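Local coordinates for protein 2-oxoglutarate carboxylase small subunit (Hydrogenobacter thermophilus, PDB 7KCT) that belongs to the biotin carboxylase family, with an ATP-grasp domain, and binds adenosine-5'-diphosphate, bicarbonate and magnesium ions, at residues H216-V221 against Q302-V307. Numbering follows the deposited sequence.
With ADP (adenosine-5'-diphosphate), chain D; ADP (adenosine-5'-diphosphate), chain C.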
# COMPACT_ATOMS: atom_id res chain seq x y z
N HIS A 216 -14.13 -22.56 -4.61
CA HIS A 216 -13.12 -22.90 -3.62
C HIS A 216 -13.18 -21.83 -2.54
O HIS A 216 -12.78 -20.68 -2.75
CB HIS A 216 -11.74 -23.06 -4.27
CG HIS A 216 -10.65 -23.42 -3.29
ND1 HIS A 216 -9.85 -24.53 -3.45
CD2 HIS A 216 -10.17 -22.78 -2.19
CE1 HIS A 216 -8.97 -24.60 -2.46
NE2 HIS A 216 -9.14 -23.54 -1.68
N ILE A 217 -13.70 -22.22 -1.37
CA ILE A 217 -13.91 -21.33 -0.24
C ILE A 217 -13.01 -21.82 0.89
O ILE A 217 -13.02 -23.01 1.23
CB ILE A 217 -15.39 -21.33 0.20
CG1 ILE A 217 -16.33 -20.91 -0.95
CG2 ILE A 217 -15.57 -20.48 1.40
CD1 ILE A 217 -16.12 -19.57 -1.47
N GLU A 218 -12.23 -20.91 1.50
CA GLU A 218 -11.28 -21.36 2.52
C GLU A 218 -11.32 -20.43 3.71
O GLU A 218 -11.52 -19.21 3.56
CB GLU A 218 -9.85 -21.46 1.95
CG GLU A 218 -9.30 -20.13 1.56
CD GLU A 218 -7.94 -20.25 0.93
OE1 GLU A 218 -7.58 -21.37 0.53
OE2 GLU A 218 -7.25 -19.20 0.82
N PHE A 219 -11.22 -21.01 4.91
CA PHE A 219 -11.30 -20.29 6.17
C PHE A 219 -9.93 -20.20 6.83
O PHE A 219 -9.24 -21.20 6.98
CB PHE A 219 -12.27 -20.96 7.16
CG PHE A 219 -13.70 -20.59 6.96
CD1 PHE A 219 -14.45 -21.22 6.00
CD2 PHE A 219 -14.27 -19.60 7.70
CE1 PHE A 219 -15.77 -20.86 5.80
CE2 PHE A 219 -15.59 -19.24 7.48
CZ PHE A 219 -16.32 -19.88 6.53
N GLN A 220 -9.61 -19.01 7.31
CA GLN A 220 -8.36 -18.71 7.97
C GLN A 220 -8.55 -18.88 9.46
O GLN A 220 -9.48 -18.30 10.04
CB GLN A 220 -7.97 -17.28 7.65
CG GLN A 220 -6.72 -16.77 8.31
CD GLN A 220 -5.48 -17.43 7.77
OE1 GLN A 220 -5.11 -17.22 6.61
NE2 GLN A 220 -4.83 -18.22 8.62
N VAL A 221 -7.71 -19.70 10.09
CA VAL A 221 -7.73 -19.77 11.55
C VAL A 221 -6.39 -19.27 12.09
O VAL A 221 -5.37 -19.32 11.40
CB VAL A 221 -8.04 -21.18 12.10
CG1 VAL A 221 -9.34 -21.74 11.49
CG2 VAL A 221 -6.90 -22.12 11.86
N GLN A 302 -0.57 -19.15 4.01
CA GLN A 302 -0.76 -19.27 2.57
C GLN A 302 -0.39 -17.99 1.82
O GLN A 302 -0.47 -16.88 2.36
CB GLN A 302 -2.22 -19.59 2.26
CG GLN A 302 -2.72 -20.88 2.80
CD GLN A 302 -4.15 -21.13 2.35
OE1 GLN A 302 -5.04 -20.35 2.66
NE2 GLN A 302 -4.35 -22.18 1.57
N VAL A 303 -0.11 -18.15 0.53
CA VAL A 303 0.21 -17.04 -0.36
C VAL A 303 -0.77 -15.88 -0.20
O VAL A 303 -0.37 -14.72 -0.08
CB VAL A 303 0.22 -17.55 -1.81
CG1 VAL A 303 0.29 -16.41 -2.85
CG2 VAL A 303 1.43 -18.48 -2.02
N GLU A 304 -2.06 -16.19 -0.14
CA GLU A 304 -3.13 -15.22 -0.24
C GLU A 304 -3.58 -14.66 1.10
O GLU A 304 -4.63 -13.97 1.16
CB GLU A 304 -4.31 -15.87 -0.99
CG GLU A 304 -4.93 -17.13 -0.30
CD GLU A 304 -4.35 -18.51 -0.73
OE1 GLU A 304 -3.22 -18.62 -1.23
OE2 GLU A 304 -5.07 -19.54 -0.57
N HIS A 305 -2.80 -14.85 2.17
CA HIS A 305 -3.18 -14.28 3.46
C HIS A 305 -3.39 -12.77 3.45
O HIS A 305 -4.13 -12.29 4.32
CB HIS A 305 -2.14 -14.65 4.55
CG HIS A 305 -0.86 -13.87 4.47
ND1 HIS A 305 0.22 -14.34 3.76
CD2 HIS A 305 -0.47 -12.70 5.03
CE1 HIS A 305 1.21 -13.46 3.84
NE2 HIS A 305 0.82 -12.46 4.60
N PRO A 306 -2.78 -11.98 2.56
CA PRO A 306 -3.00 -10.52 2.65
C PRO A 306 -4.45 -10.09 2.44
O PRO A 306 -4.86 -9.13 3.10
CB PRO A 306 -2.06 -9.95 1.58
CG PRO A 306 -0.92 -10.95 1.56
CD PRO A 306 -1.64 -12.30 1.67
N VAL A 307 -5.26 -10.77 1.63
CA VAL A 307 -6.63 -10.27 1.47
C VAL A 307 -7.36 -10.30 2.80
O VAL A 307 -8.17 -9.42 3.11
CB VAL A 307 -7.42 -11.03 0.38
CG1 VAL A 307 -6.80 -10.82 -1.01
CG2 VAL A 307 -7.62 -12.52 0.69
PB ADP D . -1.27 -21.54 -1.29
O1B ADP D . -0.39 -20.87 -0.26
O2B ADP D . -2.70 -21.09 -1.52
O3B ADP D . -1.06 -23.01 -1.46
PA ADP D . 0.13 -22.15 -3.78
O1A ADP D . 0.94 -21.71 -4.96
O2A ADP D . -0.56 -23.50 -3.71
O3A ADP D . -0.67 -21.05 -2.97
O5' ADP D . 1.65 -22.63 -2.61
C5' ADP D . 2.88 -21.88 -2.98
C4' ADP D . 4.08 -22.71 -3.04
O4' ADP D . 4.07 -23.86 -2.22
C3' ADP D . 4.11 -23.16 -4.61
O3' ADP D . 5.37 -23.16 -5.02
C2' ADP D . 3.47 -24.59 -4.40
O2' ADP D . 3.93 -25.49 -5.28
C1' ADP D . 4.19 -24.91 -3.06
N9 ADP D . 3.48 -25.94 -2.19
C8 ADP D . 2.14 -25.97 -1.76
N7 ADP D . 1.84 -27.06 -1.00
C5 ADP D . 3.04 -27.73 -0.91
C6 ADP D . 3.36 -28.94 -0.25
N6 ADP D . 2.41 -29.64 0.46
N1 ADP D . 4.64 -29.43 -0.31
C2 ADP D . 5.53 -28.67 -1.06
N3 ADP D . 5.36 -27.51 -1.74
C4 ADP D . 4.07 -27.06 -1.63
PB ADP C . -3.93 -29.24 -3.43
O1B ADP C . -3.04 -29.52 -4.58
O2B ADP C . -4.55 -27.91 -3.07
O3B ADP C . -3.64 -30.05 -2.19
PA ADP C . -6.69 -29.64 -3.09
O1A ADP C . -6.98 -28.40 -2.32
O2A ADP C . -7.46 -30.89 -2.69
O3A ADP C . -5.45 -30.15 -3.89
O5' ADP C . -7.86 -29.24 -4.50
C5' ADP C . -7.19 -28.66 -5.68
C4' ADP C . -8.27 -27.92 -6.36
O4' ADP C . -8.97 -28.95 -7.10
C3' ADP C . -9.24 -27.30 -5.42
O3' ADP C . -8.94 -25.91 -5.24
C2' ADP C . -10.48 -27.37 -6.31
O2' ADP C . -10.42 -26.41 -7.43
C1' ADP C . -10.37 -28.70 -6.98
N9 ADP C . -11.04 -29.77 -6.20
C8 ADP C . -10.56 -30.49 -5.09
N7 ADP C . -11.48 -31.41 -4.68
C5 ADP C . -12.57 -31.24 -5.53
C6 ADP C . -13.83 -31.89 -5.61
N6 ADP C . -14.14 -32.87 -4.72
N1 ADP C . -14.76 -31.52 -6.53
C2 ADP C . -14.35 -30.54 -7.37
N3 ADP C . -13.19 -29.85 -7.42
C4 ADP C . -12.31 -30.23 -6.47
O HOH W 1 -2.75 -17.92 5.24
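Glu-218 and Glu-304 meet carboxylate to carboxylate in the ATP-grasp domain, where strand 215-223 of the antiparallel sheet faces the turn leading into helix 305-312. In this tight part the two acid groups, reaching in from strand and turn, lie almost in one plane (4° apart), with Glu-218 OE2 only 2.6 Å from Glu-304 OE2. Lys-245 forms salt bridges with both acids and Arg-235 with Glu-218, probably offsetting the negative charge. The amide of Gln-302, twisted 41° from the Glu-218 carboxylate, adds a weak hydrogen bond from NE2 to Glu-218 OE1 (3.5 Å); Gln-302 OE1 is held by Arg-235, and NE2 also bonds Glu-283 of the magnesium site. The kink about CB-CG of Glu-304 (chi2 -92°) sets OE1 a very short 2.5 Å from O2B of the chain D ADP, Arg-346 binding both, while Val-303 N donates to O1B.

Toward Gln-220 the packing is looser, though still buried: its OE1 stays 4.4 Å from His-305 CB, bonded by Arg-235 NH1 and by a water that bridges to Gln-302 N. Within the type I turn, Gln-302 O accepts from His-305 N and, at 3.0 Å in the imidazole plane, His-305 ND1.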